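Local coordinates for protein probable M18-family aminopeptidase 1 (Thermotoga maritima, PDB 2GLF) that probably acts as a zinc-dependent aminopeptidase of the M18 family, removing residues one at a time from the N termini of peptides, at residues Tyr118-Ile122 against Asp276-Ile280; Pro96-Phe100 against Glu224-Val228; Gln248-Cys253 against Ser324-Cys328; Thr32-Val37 against Ile93-Arg97. One frame throughout, in Å; residues are numbered along the deposited sequence.

Contact 1 of 4, residues Tyr118-Ile122 against Asp276-Ile280; sequences YYGGI and DKEEI. With MN (manganese (II) ion), chain F.
Y119 packs its ring against E279 and I280 beside the two-metal site of this M18 peptidase, where the end of strand 111-119 meets the loop after strand 270-275. The tight half of the contact is built on that ring. Its CE1 lies 3.2 Å from CG2 of I280 and its CE2 3.8 Å from CB of E279, both carbons approaching obliquely. Because CG of Y119 is anti to the backbone N (chi1 172°), the phenol extends across to the loop, and its OH comes 3.2 Å from CA of K277. Tyrosine suits this buried place: the ring fills it, while the hydroxyl finds its hydrogen-bond partner in D94. Next to it G120 brings CA to 3.5 Å from the carbonyl O of E279; its positive phi (78°) suits glycine, which has no beta carbon to meet the preceding carbonyl. The looser half lies at the partly exposed G121, centre of an inverse gamma turn, which meets the loop through a water. That water accepts from N of G121 at 2.9 Å and donates to both O and OE1 of E279. OE2 of E279 binds a manganese ion at 2.0 Å.

Contact 2 of 4, residues Pro96-Phe100 against Glu224-Val228; sequences PRLDF and EIEVV
L98 and V227 form an antiparallel hydrogen-bonded pair between strands 97-108 and 223-229, neighbours in a six-stranded antiparallel sheet. V227 N donates to L98 O at 2.6 Å, the return bond from L98 N is weak, and F100 N donates to I225 O at 3.1 Å. One face of the sheet is apolar here. CG2 of I225 sits over the middle of the F100 ring, 3.5 Å from its centroid, a CH-pi contact, while CG2 of V227 reaches the ring's edge at CE1. Beta-branched residues favour strand backbones, and here their methyls meet the ring. The face bearing D99 and E226 is charged. R97, with CG between the backbone N and the carbonyl carbon (chi1 53°) and a bend at chi3, lays its guanidinium over the E226 carboxylate, the planes 17° apart. NH1 of R97 is 3.0 Å from OE2 of E226, but this oxygen lies above the plane, so charge alone joins them. The in-plane bond goes instead from NH1 of R97 to the syn lone pair of D99 OD1, at 2.7 Å. A methionine in place of R97 would probably leave the D99 and E226 carboxylates, side by side, without the positive charge they share. Farther out, Y119 makes a cation-pi contact with R97, and F114 stacks on F100. D99 is itself positioned by a salt bridge from its OD2 to NZ of K362 in a neighbouring subunit.

Contact 3 of 4, residues Gln248-Cys253 against Ser324-Cys328; sequences QDDRIC and SGDVC. With MN (manganese (II) ion), chain E; MN (manganese (II) ion), chain F.
The residues that lead into helix 248-263 pass the interrupted strand 321-329, with CA of D250 5.4 Å from CA of D326 and CA of C253 5.5 Å from CA of G325. The side chains build a dinuclear metal site. D249 bridges it: OD1 binds one manganese at 2.3 Å and OD2 the other at 2.4 Å, as in related two-zinc exopeptidases. D326 grips the first ion with both oxygens, and V327 N donates to OD2 of D326 at 2.8 Å, meeting it on the anti side and 30° out of the carboxylate plane. H92 and a water complete this ion's ligands, while E279 and H425 serve the second. D250 accepts from the backbone N of H92 through OD2; a leucine in its place would probably leave that N-H without its acceptor and let this metal ligand shift. Behind the acids the contact is apolar or carbon to oxygen. CB of C253 lies 3.3 Å from the carbonyl O of G325, where a small residue faces glycine, and CG2 of I252 meets CG1 of V327 at 3.5 Å, the two side chains crossing at about a right angle. Strand 321-329 lies between strands 87-92 and 414-421 of the mixed sheet; I252 and C253 also rest on P419 of the latter, and I252 on Y23 of helix 13-29.

Contact 4 of 4, residues Thr32-Val37 against Ile93-Arg97; sequences TERMTV and IDSPR
The carboxylate of E33 approaches the guanidinium of R97 obliquely, their planes 34° apart, as the N-terminal turn of helix 33-45 packs on the loop between strands 87-92 and 97-108. OE2 of E33 stays 3.9 Å from NH2 of R97 and well out of its plane, a long ion pair of charges only; the nearer partners of R97 are D99 and E226. The closer packing belongs to I93. Its chi1 of 53° sets CG1 over the backbone, and chi2 of 179° carries CD1 on to 3.4 Å from CG2 of V37. The other branch, CG2 of I93, lies 3.8 Å from CG2 of T36, and CB of E33 covers the carbonyl O of I93 at 3.7 Å. A branched isoleucine thus touches three residues on one side of the helix. The next residue, D94, turns its carboxylate to the OH of Y119 and the backbone N of the metal ligand E279. T32 starts the helix as its N-cap, with OG1 accepting from N of M35, a selenomethionine, at 3.2 Å. Its carbonyl is used as well: T32 O accepts from N of T36 at 2.9 Å and from OG1 of T36 at 2.8 Å.

In the fold
From the N terminus, contact 4 closes the first loop, bringing helix 33-45 onto the loop that leaves strand 87-92 of the mixed sheet. Contact 2 opens where contact 4 ends, sharing P96 and R97, and closes the loop to strand 223-229 within the six-stranded sheet. Contact 1 starts inside that loop and finishes beyond it, so the two cross; it ties the six-stranded sheet to the loop after strand 270-275. Contact 3 crosses contact 1 in turn, joining helix 248-263 to strand 321-329. Contacts 1 and 3 share a manganese ion, D94 links contact 4 to contact 1, and contacts 1, 2 and 4 all reach the second subunit.

Contact 1 of 4, residues Tyr118-Ile122 against Asp276-Ile280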
loop_
_atom_site.group_PDB
_atom_site.type_symbol
_atom_site.label_atom_id
_atom_site.label_comp_id
_atom_site.label_asym_id
_atom_site.label_seq_id
_atom_site.Cartn_x
_atom_site.Cartn_y
_atom_site.Cartn_z
ATOM N N TYR A 118 -12.318 25.161 20.113
ATOM C CA TYR A 118 -13.694 24.706 19.991
ATOM C C TYR A 118 -14.216 23.918 21.182
ATOM O O TYR A 118 -13.474 23.218 21.871
ATOM C CB TYR A 118 -13.878 23.917 18.692
ATOM C CG TYR A 118 -13.258 22.551 18.672
ATOM C CD1 TYR A 118 -13.979 21.431 19.093
ATOM C CD2 TYR A 118 -11.964 22.363 18.205
ATOM C CE1 TYR A 118 -13.418 20.154 19.044
ATOM C CE2 TYR A 118 -11.397 21.094 18.151
ATOM C CZ TYR A 118 -12.128 19.995 18.570
ATOM O OH TYR A 118 -11.568 18.745 18.507
ATOM N N TYR A 119 -15.517 24.064 21.415
ATOM C CA TYR A 119 -16.208 23.417 22.520
ATOM C C TYR A 119 -17.234 22.421 21.998
ATOM O O TYR A 119 -18.080 22.765 21.169
ATOM C CB TYR A 119 -16.912 24.482 23.351
ATOM C CG TYR A 119 -17.814 23.942 24.425
ATOM C CD1 TYR A 119 -17.313 23.590 25.671
ATOM C CD2 TYR A 119 -19.178 23.794 24.199
ATOM C CE1 TYR A 119 -18.149 23.113 26.665
ATOM C CE2 TYR A 119 -20.022 23.314 25.185
ATOM C CZ TYR A 119 -19.503 22.980 26.417
ATOM O OH TYR A 119 -20.349 22.542 27.410
ATOM N N GLY A 120 -17.171 21.189 22.487
ATOM C CA GLY A 120 -18.123 20.188 22.040
ATOM C C GLY A 120 -17.833 19.589 20.670
ATOM O O GLY A 120 -16.771 19.824 20.079
ATOM N N GLY A 121 -18.795 18.824 20.158
ATOM C CA GLY A 121 -18.632 18.174 18.875
ATOM C C GLY A 121 -19.012 18.938 17.619
ATOM O O GLY A 121 -19.880 18.496 16.873
ATOM N N ILE A 122 -18.366 20.073 17.374
ATOM C CA ILE A 122 -18.626 20.859 16.165
ATOM C C ILE A 122 -18.019 20.070 15.002
ATOM O O ILE A 122 -17.122 19.260 15.224
ATOM C CB ILE A 122 -17.904 22.229 16.205
ATOM C CG1 ILE A 122 -16.385 22.014 16.121
ATOM C CG2 ILE A 122 -18.258 22.974 17.476
ATOM C CD1 ILE A 122 -15.574 23.278 15.989
ATOM N N ASP A 276 -25.445 22.821 32.161
ATOM C CA ASP A 276 -24.411 23.348 31.278
ATOM C C ASP A 276 -23.340 22.245 31.227
ATOM O O ASP A 276 -23.360 21.332 32.051
ATOM C CB ASP A 276 -23.899 24.674 31.896
ATOM C CG ASP A 276 -22.465 25.045 31.497
ATOM O OD1 ASP A 276 -21.624 25.170 32.421
ATOM O OD2 ASP A 276 -22.168 25.245 30.294
ATOM N N LYS A 277 -22.447 22.289 30.245
ATOM C CA LYS A 277 -21.381 21.289 30.145
ATOM C C LYS A 277 -21.765 19.890 29.648
ATOM O O LYS A 277 -20.926 18.996 29.652
ATOM C CB LYS A 277 -20.663 21.143 31.497
ATOM C CG LYS A 277 -19.456 22.051 31.703
ATOM C CD LYS A 277 -19.799 23.504 31.450
ATOM C CE LYS A 277 -18.666 24.449 31.832
ATOM N NZ LYS A 277 -17.475 24.306 30.955
ATOM N N GLU A 278 -23.005 19.675 29.222
ATOM C CA GLU A 278 -23.374 18.340 28.747
ATOM C C GLU A 278 -22.592 17.985 27.485
ATOM O O GLU A 278 -22.127 16.854 27.341
ATOM C CB GLU A 278 -24.870 18.255 28.447
ATOM C CG GLU A 278 -25.197 18.097 26.968
ATOM C CD GLU A 278 -25.072 16.679 26.461
ATOM O OE1 GLU A 278 -25.179 16.478 25.228
ATOM O OE2 GLU A 278 -24.880 15.766 27.290
ATOM N N GLU A 279 -22.466 18.954 26.577
ATOM C CA GLU A 279 -21.755 18.757 25.318
ATOM C C GLU A 279 -20.289 18.353 25.477
ATOM O O GLU A 279 -19.612 18.116 24.482
ATOM C CB GLU A 279 -21.827 20.022 24.453
ATOM C CG GLU A 279 -23.201 20.362 23.870
ATOM C CD GLU A 279 -23.722 19.329 22.882
ATOM O OE1 GLU A 279 -22.981 18.403 22.513
ATOM O OE2 GLU A 279 -24.885 19.447 22.464
ATOM N N ILE A 280 -19.786 18.295 26.710
ATOM C CA ILE A 280 -18.399 17.882 26.938
ATOM C C ILE A 280 -18.294 16.759 27.967
ATOM O O ILE A 280 -17.202 16.444 28.443
ATOM C CB ILE A 280 -17.476 19.077 27.378
ATOM C CG1 ILE A 280 -18.032 19.795 28.612
ATOM C CG2 ILE A 280 -17.307 20.048 26.228
ATOM C CD1 ILE A 280 -17.749 19.094 29.941
HETATM MN MN MN F . -25.303 17.725 21.451
HETATM O O HOH W 1 -20.500 17.772 22.257
#

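Contact 2 of 4, residues Pro96-Phe100 against Glu224-Val228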
loop_
_atom_site.group_PDB
_atom_site.type_symbol
_atom_site.label_atom_id
_atom_site.label_comp_id
_atom_site.label_asym_id
_atom_site.label_seq_id
_atom_site.Cartn_x
_atom_site.Cartn_y
_atom_site.Cartn_z
ATOM N N PRO A 96 -22.520 23.301 21.136
ATOM C CA PRO A 96 -21.195 23.389 20.520
ATOM C C PRO A 96 -20.934 24.836 20.083
ATOM O O PRO A 96 -21.836 25.530 19.597
ATOM C CB PRO A 96 -21.305 22.405 19.359
ATOM C CG PRO A 96 -22.140 21.305 19.965
ATOM C CD PRO A 96 -23.234 22.091 20.680
ATOM N N ARG A 97 -19.702 25.289 20.279
ATOM C CA ARG A 97 -19.328 26.655 19.939
ATOM C C ARG A 97 -17.813 26.749 19.815
ATOM O O ARG A 97 -17.123 25.742 19.641
ATOM C CB ARG A 97 -19.786 27.586 21.059
ATOM C CG ARG A 97 -19.290 27.133 22.439
ATOM C CD ARG A 97 -19.846 28.001 23.550
ATOM N NE ARG A 97 -20.251 27.230 24.729
ATOM C CZ ARG A 97 -19.430 26.835 25.699
ATOM N NH1 ARG A 97 -18.137 27.132 25.653
ATOM N NH2 ARG A 97 -19.908 26.138 26.724
ATOM N N LEU A 98 -17.313 27.977 19.905
ATOM C CA LEU A 98 -15.883 28.246 19.867
ATOM C C LEU A 98 -15.625 29.186 21.044
ATOM O O LEU A 98 -16.391 30.124 21.262
ATOM C CB LEU A 98 -15.479 28.943 18.565
ATOM C CG LEU A 98 -15.693 28.244 17.220
ATOM C CD1 LEU A 98 -15.255 29.184 16.098
ATOM C CD2 LEU A 98 -14.910 26.941 17.164
ATOM N N ASP A 99 -14.570 28.924 21.811
ATOM C CA ASP A 99 -14.226 29.770 22.950
ATOM C C ASP A 99 -12.923 30.509 22.695
ATOM O O ASP A 99 -11.966 29.918 22.209
ATOM C CB ASP A 99 -14.035 28.946 24.231
ATOM C CG ASP A 99 -15.319 28.318 24.746
ATOM O OD1 ASP A 99 -16.421 28.827 24.439
ATOM O OD2 ASP A 99 -15.213 27.313 25.490
ATOM N N PHE A 100 -12.888 31.796 23.014
ATOM C CA PHE A 100 -11.666 32.579 22.876
ATOM C C PHE A 100 -10.670 31.928 23.848
ATOM O O PHE A 100 -11.047 31.564 24.962
ATOM C CB PHE A 100 -11.902 34.021 23.351
ATOM C CG PHE A 100 -12.354 34.979 22.276
ATOM C CD1 PHE A 100 -13.028 34.538 21.145
ATOM C CD2 PHE A 100 -12.138 36.347 22.434
ATOM C CE1 PHE A 100 -13.480 35.443 20.190
ATOM C CE2 PHE A 100 -12.586 37.253 21.490
ATOM C CZ PHE A 100 -13.259 36.801 20.365
ATOM N N GLU A 224 -14.601 34.877 29.661
ATOM C CA GLU A 224 -15.141 33.788 28.867
ATOM C C GLU A 224 -15.909 34.307 27.658
ATOM O O GLU A 224 -17.029 34.801 27.788
ATOM C CB GLU A 224 -16.046 32.901 29.728
ATOM C CG GLU A 224 -15.310 31.696 30.289
ATOM C CD GLU A 224 -16.099 30.913 31.321
ATOM O OE1 GLU A 224 -15.731 29.743 31.561
ATOM O OE2 GLU A 224 -17.066 31.459 31.901
ATOM N N ILE A 225 -15.295 34.201 26.484
ATOM C CA ILE A 225 -15.935 34.645 25.256
ATOM C C ILE A 225 -16.327 33.430 24.428
ATOM O O ILE A 225 -15.581 32.461 24.339
ATOM C CB ILE A 225 -14.996 35.526 24.400
ATOM C CG1 ILE A 225 -14.439 36.677 25.238
ATOM C CG2 ILE A 225 -15.758 36.076 23.204
ATOM C CD1 ILE A 225 -15.504 37.618 25.740
ATOM N N GLU A 226 -17.503 33.488 23.822
ATOM C CA GLU A 226 -17.981 32.394 23.001
ATOM C C GLU A 226 -18.327 32.899 21.596
ATOM O O GLU A 226 -19.030 33.900 21.435
ATOM C CB GLU A 226 -19.202 31.737 23.662
ATOM C CG GLU A 226 -18.972 31.337 25.125
ATOM C CD GLU A 226 -19.980 30.306 25.646
ATOM O OE1 GLU A 226 -21.104 30.226 25.103
ATOM O OE2 GLU A 226 -19.648 29.580 26.612
ATOM N N VAL A 227 -17.807 32.216 20.581
ATOM C CA VAL A 227 -18.061 32.587 19.193
ATOM C C VAL A 227 -19.251 31.768 18.723
ATOM O O VAL A 227 -19.267 30.558 18.868
ATOM C CB VAL A 227 -16.821 32.306 18.303
ATOM C CG1 VAL A 227 -17.135 32.626 16.850
ATOM C CG2 VAL A 227 -15.638 33.136 18.788
ATOM N N VAL A 228 -20.244 32.443 18.162
ATOM C CA VAL A 228 -21.467 31.787 17.713
ATOM C C VAL A 228 -21.946 32.326 16.364
ATOM O O VAL A 228 -21.693 33.480 16.033
ATOM C CB VAL A 228 -22.564 31.987 18.785
ATOM C CG1 VAL A 228 -23.870 32.451 18.140
ATOM C CG2 VAL A 228 -22.748 30.695 19.575
HETATM O O HOH W 2 -12.329 33.112 26.809
#

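Contact 3 of 4, residues Gln248-Cys253 against Ser324-Cys328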
loop_
_atom_site.group_PDB
_atom_site.type_symbol
_atom_site.label_atom_id
_atom_site.label_comp_id
_atom_site.label_asym_id
_atom_site.label_seq_id
_atom_site.Cartn_x
_atom_site.Cartn_y
_atom_site.Cartn_z
ATOM N N GLN A 248 -30.332 24.658 18.521
ATOM C CA GLN A 248 -31.598 24.010 18.800
ATOM C C GLN A 248 -31.308 22.746 19.586
ATOM O O GLN A 248 -32.194 22.207 20.253
ATOM C CB GLN A 248 -32.345 23.677 17.513
ATOM C CG GLN A 248 -33.208 24.824 17.039
ATOM C CD GLN A 248 -34.043 24.466 15.840
ATOM O OE1 GLN A 248 -33.519 24.251 14.745
ATOM N NE2 GLN A 248 -35.356 24.394 16.036
ATOM N N ASP A 249 -30.059 22.283 19.520
ATOM C CA ASP A 249 -29.689 21.089 20.259
ATOM C C ASP A 249 -29.907 21.371 21.733
ATOM O O ASP A 249 -29.052 21.928 22.425
ATOM C CB ASP A 249 -28.236 20.688 20.036
ATOM C CG ASP A 249 -27.905 19.328 20.669
ATOM O OD1 ASP A 249 -28.425 19.023 21.766
ATOM O OD2 ASP A 249 -27.105 18.566 20.084
ATOM N N ASP A 250 -31.106 20.992 22.158
ATOM C CA ASP A 250 -31.611 21.089 23.512
ATOM C C ASP A 250 -32.180 22.375 24.055
ATOM O O ASP A 250 -32.819 22.354 25.106
ATOM C CB ASP A 250 -30.611 20.524 24.493
ATOM C CG ASP A 250 -31.252 19.517 25.395
ATOM O OD1 ASP A 250 -32.052 18.712 24.872
ATOM O OD2 ASP A 250 -30.975 19.528 26.609
ATOM N N ARG A 251 -31.965 23.500 23.387
ATOM C CA ARG A 251 -32.594 24.711 23.897
ATOM C C ARG A 251 -34.038 24.561 23.432
ATOM O O ARG A 251 -34.943 25.225 23.933
ATOM C CB ARG A 251 -31.953 25.985 23.327
ATOM C CG ARG A 251 -30.483 26.116 23.690
ATOM C CD ARG A 251 -30.022 27.553 23.821
ATOM N NE ARG A 251 -28.676 27.589 24.383
ATOM C CZ ARG A 251 -27.560 27.626 23.666
ATOM N NH1 ARG A 251 -27.620 27.642 22.345
ATOM N NH2 ARG A 251 -26.381 27.623 24.270
ATOM N N ILE A 252 -34.241 23.649 22.480
ATOM C CA ILE A 252 -35.569 23.379 21.961
ATOM C C ILE A 252 -36.296 22.555 23.009
ATOM O O ILE A 252 -37.514 22.619 23.129
ATOM C CB ILE A 252 -35.529 22.585 20.639
ATOM C CG1 ILE A 252 -36.915 22.617 19.983
ATOM C CG2 ILE A 252 -35.122 21.142 20.904
ATOM C CD1 ILE A 252 -36.936 22.094 18.562
ATOM N N CYS A 253 -35.542 21.771 23.766
ATOM C CA CYS A 253 -36.137 20.969 24.817
ATOM C C CYS A 253 -36.235 21.801 26.077
ATOM O O CYS A 253 -37.105 21.577 26.913
ATOM C CB CYS A 253 -35.303 19.728 25.077
ATOM S SG CYS A 253 -35.680 18.452 23.912
ATOM N N SER A 324 -35.695 12.787 30.348
ATOM C CA SER A 324 -34.459 13.350 29.825
ATOM C C SER A 324 -34.813 14.058 28.515
ATOM O O SER A 324 -34.990 13.412 27.482
ATOM C CB SER A 324 -33.456 12.226 29.566
ATOM O OG SER A 324 -32.241 12.732 29.052
ATOM N N GLY A 325 -34.928 15.380 28.562
ATOM C CA GLY A 325 -35.285 16.124 27.366
ATOM C C GLY A 325 -34.130 16.505 26.455
ATOM O O GLY A 325 -33.463 17.515 26.681
ATOM N N ASP A 326 -33.893 15.696 25.425
ATOM C CA ASP A 326 -32.829 15.961 24.464
ATOM C C ASP A 326 -33.295 15.521 23.075
ATOM O O ASP A 326 -34.207 14.709 22.945
ATOM C CB ASP A 326 -31.546 15.231 24.867
ATOM C CG ASP A 326 -30.293 15.909 24.329
ATOM O OD1 ASP A 326 -29.184 15.553 24.770
ATOM O OD2 ASP A 326 -30.413 16.801 23.466
ATOM N N VAL A 327 -32.665 16.063 22.041
ATOM C CA VAL A 327 -33.030 15.777 20.656
ATOM C C VAL A 327 -32.423 14.507 20.078
ATOM O O VAL A 327 -31.366 14.055 20.511
ATOM C CB VAL A 327 -32.597 16.931 19.739
ATOM C CG1 VAL A 327 -33.230 18.242 20.194
ATOM C CG2 VAL A 327 -31.080 17.043 19.757
ATOM N N CYS A 328 -33.102 13.939 19.091
ATOM C CA CYS A 328 -32.610 12.747 18.417
ATOM C C CYS A 328 -32.397 13.146 16.961
ATOM O O CYS A 328 -32.641 14.297 16.588
ATOM C CB CYS A 328 -33.615 11.597 18.515
ATOM S SG CYS A 328 -35.252 12.002 17.875
HETATM MN MN MN E . -28.076 17.297 23.270
HETATM MN MN MN F . -25.303 17.725 21.451
HETATM O O HOH W 3 -28.809 16.051 21.404
#

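Contact 4 of 4, residues Thr32-Val37 against Ile93-Arg97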
loop_
_atom_site.group_PDB
_atom_site.type_symbol
_atom_site.label_atom_id
_atom_site.label_comp_id
_atom_site.label_asym_id
_atom_site.label_seq_id
_atom_site.Cartn_x
_atom_site.Cartn_y
_atom_site.Cartn_z
ATOM N N THR A 32 -25.960 31.526 24.117
ATOM C CA THR A 32 -24.997 30.954 25.047
ATOM C C THR A 32 -25.735 30.516 26.299
ATOM O O THR A 32 -26.870 30.939 26.521
ATOM C CB THR A 32 -23.930 31.986 25.410
ATOM O OG1 THR A 32 -24.518 33.033 26.188
ATOM C CG2 THR A 32 -23.344 32.590 24.141
ATOM N N GLU A 33 -25.101 29.676 27.117
ATOM C CA GLU A 33 -25.752 29.186 28.328
ATOM C C GLU A 33 -25.996 30.296 29.345
ATOM O O GLU A 33 -26.986 30.271 30.067
ATOM C CB GLU A 33 -24.948 28.039 28.967
ATOM C CG GLU A 33 -23.668 28.448 29.666
ATOM C CD GLU A 33 -22.578 28.861 28.702
ATOM O OE1 GLU A 33 -21.513 29.324 29.169
ATOM O OE2 GLU A 33 -22.781 28.717 27.476
ATOM N N ARG A 34 -25.103 31.278 29.396
ATOM C CA ARG A 34 -25.279 32.382 30.332
ATOM C C ARG A 34 -26.475 33.214 29.881
ATOM O O ARG A 34 -27.195 33.782 30.703
ATOM C CB ARG A 34 -24.024 33.257 30.384
ATOM C CG ARG A 34 -22.756 32.475 30.669
ATOM C CD ARG A 34 -21.519 33.353 30.570
ATOM N NE ARG A 34 -21.273 34.056 31.817
ATOM C CZ ARG A 34 -20.334 33.713 32.690
ATOM N NH1 ARG A 34 -19.545 32.677 32.444
ATOM N NH2 ARG A 34 -20.199 34.399 33.815
HETATM N N MSE A 35 -26.690 33.273 28.572
HETATM C CA MSE A 35 -27.797 34.035 28.014
HETATM C C MSE A 35 -29.123 33.316 28.200
HETATM O O MSE A 35 -30.142 33.941 28.506
HETATM C CB MSE A 35 -27.564 34.296 26.524
HETATM C CG MSE A 35 -27.096 35.702 26.200
HETATM SE SE MSE A 35 -26.418 35.872 24.390
HETATM C CE MSE A 35 -24.562 35.626 24.823
ATOM N N THR A 36 -29.120 32.002 28.006
ATOM C CA THR A 36 -30.350 31.232 28.153
ATOM C C THR A 36 -30.817 31.321 29.592
ATOM O O THR A 36 -31.997 31.535 29.847
ATOM C CB THR A 36 -30.147 29.756 27.773
ATOM O OG1 THR A 36 -29.408 29.683 26.546
ATOM C CG2 THR A 36 -31.498 29.069 27.578
ATOM N N VAL A 37 -29.894 31.172 30.537
ATOM C CA VAL A 37 -30.262 31.266 31.941
ATOM C C VAL A 37 -30.939 32.610 32.196
ATOM O O VAL A 37 -32.037 32.660 32.749
ATOM C CB VAL A 37 -29.032 31.115 32.872
ATOM C CG1 VAL A 37 -29.363 31.623 34.281
ATOM C CG2 VAL A 37 -28.620 29.645 32.942
ATOM N N ILE A 93 -28.407 23.506 28.388
ATOM C CA ILE A 93 -28.457 24.748 27.649
ATOM C C ILE A 93 -27.129 25.156 27.032
ATOM O O ILE A 93 -26.999 26.265 26.515
ATOM C CB ILE A 93 -29.007 25.892 28.533
ATOM C CG1 ILE A 93 -28.222 25.983 29.839
ATOM C CG2 ILE A 93 -30.476 25.653 28.832
ATOM C CD1 ILE A 93 -28.695 27.092 30.744
ATOM N N ASP A 94 -26.140 24.271 27.076
ATOM C CA ASP A 94 -24.861 24.580 26.449
ATOM C C ASP A 94 -24.917 23.982 25.039
ATOM O O ASP A 94 -25.599 22.978 24.817
ATOM C CB ASP A 94 -23.699 23.968 27.232
ATOM C CG ASP A 94 -23.759 22.459 27.283
ATOM O OD1 ASP A 94 -22.716 21.817 27.028
ATOM O OD2 ASP A 94 -24.848 21.914 27.581
ATOM N N SER A 95 -24.221 24.597 24.087
ATOM C CA SER A 95 -24.213 24.109 22.709
ATOM C C SER A 95 -22.833 24.202 22.084
ATOM O O SER A 95 -22.040 25.068 22.449
ATOM C CB SER A 95 -25.180 24.918 21.849
ATOM O OG SER A 95 -26.521 24.633 22.178
ATOM N N PRO A 96 -22.520 23.301 21.136
ATOM C CA PRO A 96 -21.195 23.389 20.520
ATOM C C PRO A 96 -20.934 24.836 20.083
ATOM O O PRO A 96 -21.836 25.530 19.597
ATOM C CB PRO A 96 -21.305 22.405 19.359
ATOM C CG PRO A 96 -22.140 21.305 19.965
ATOM C CD PRO A 96 -23.234 22.091 20.680
ATOM N N ARG A 97 -19.702 25.289 20.279
ATOM C CA ARG A 97 -19.328 26.655 19.939
ATOM C C ARG A 97 -17.813 26.749 19.815
ATOM O O ARG A 97 -17.123 25.742 19.641
ATOM C CB ARG A 97 -19.786 27.586 21.059
ATOM C CG ARG A 97 -19.290 27.133 22.439
ATOM C CD ARG A 97 -19.846 28.001 23.550
ATOM N NE ARG A 97 -20.251 27.230 24.729
ATOM C CZ ARG A 97 -19.430 26.835 25.699
ATOM N NH1 ARG A 97 -18.137 27.132 25.653
ATOM N NH2 ARG A 97 -19.908 26.138 26.724
#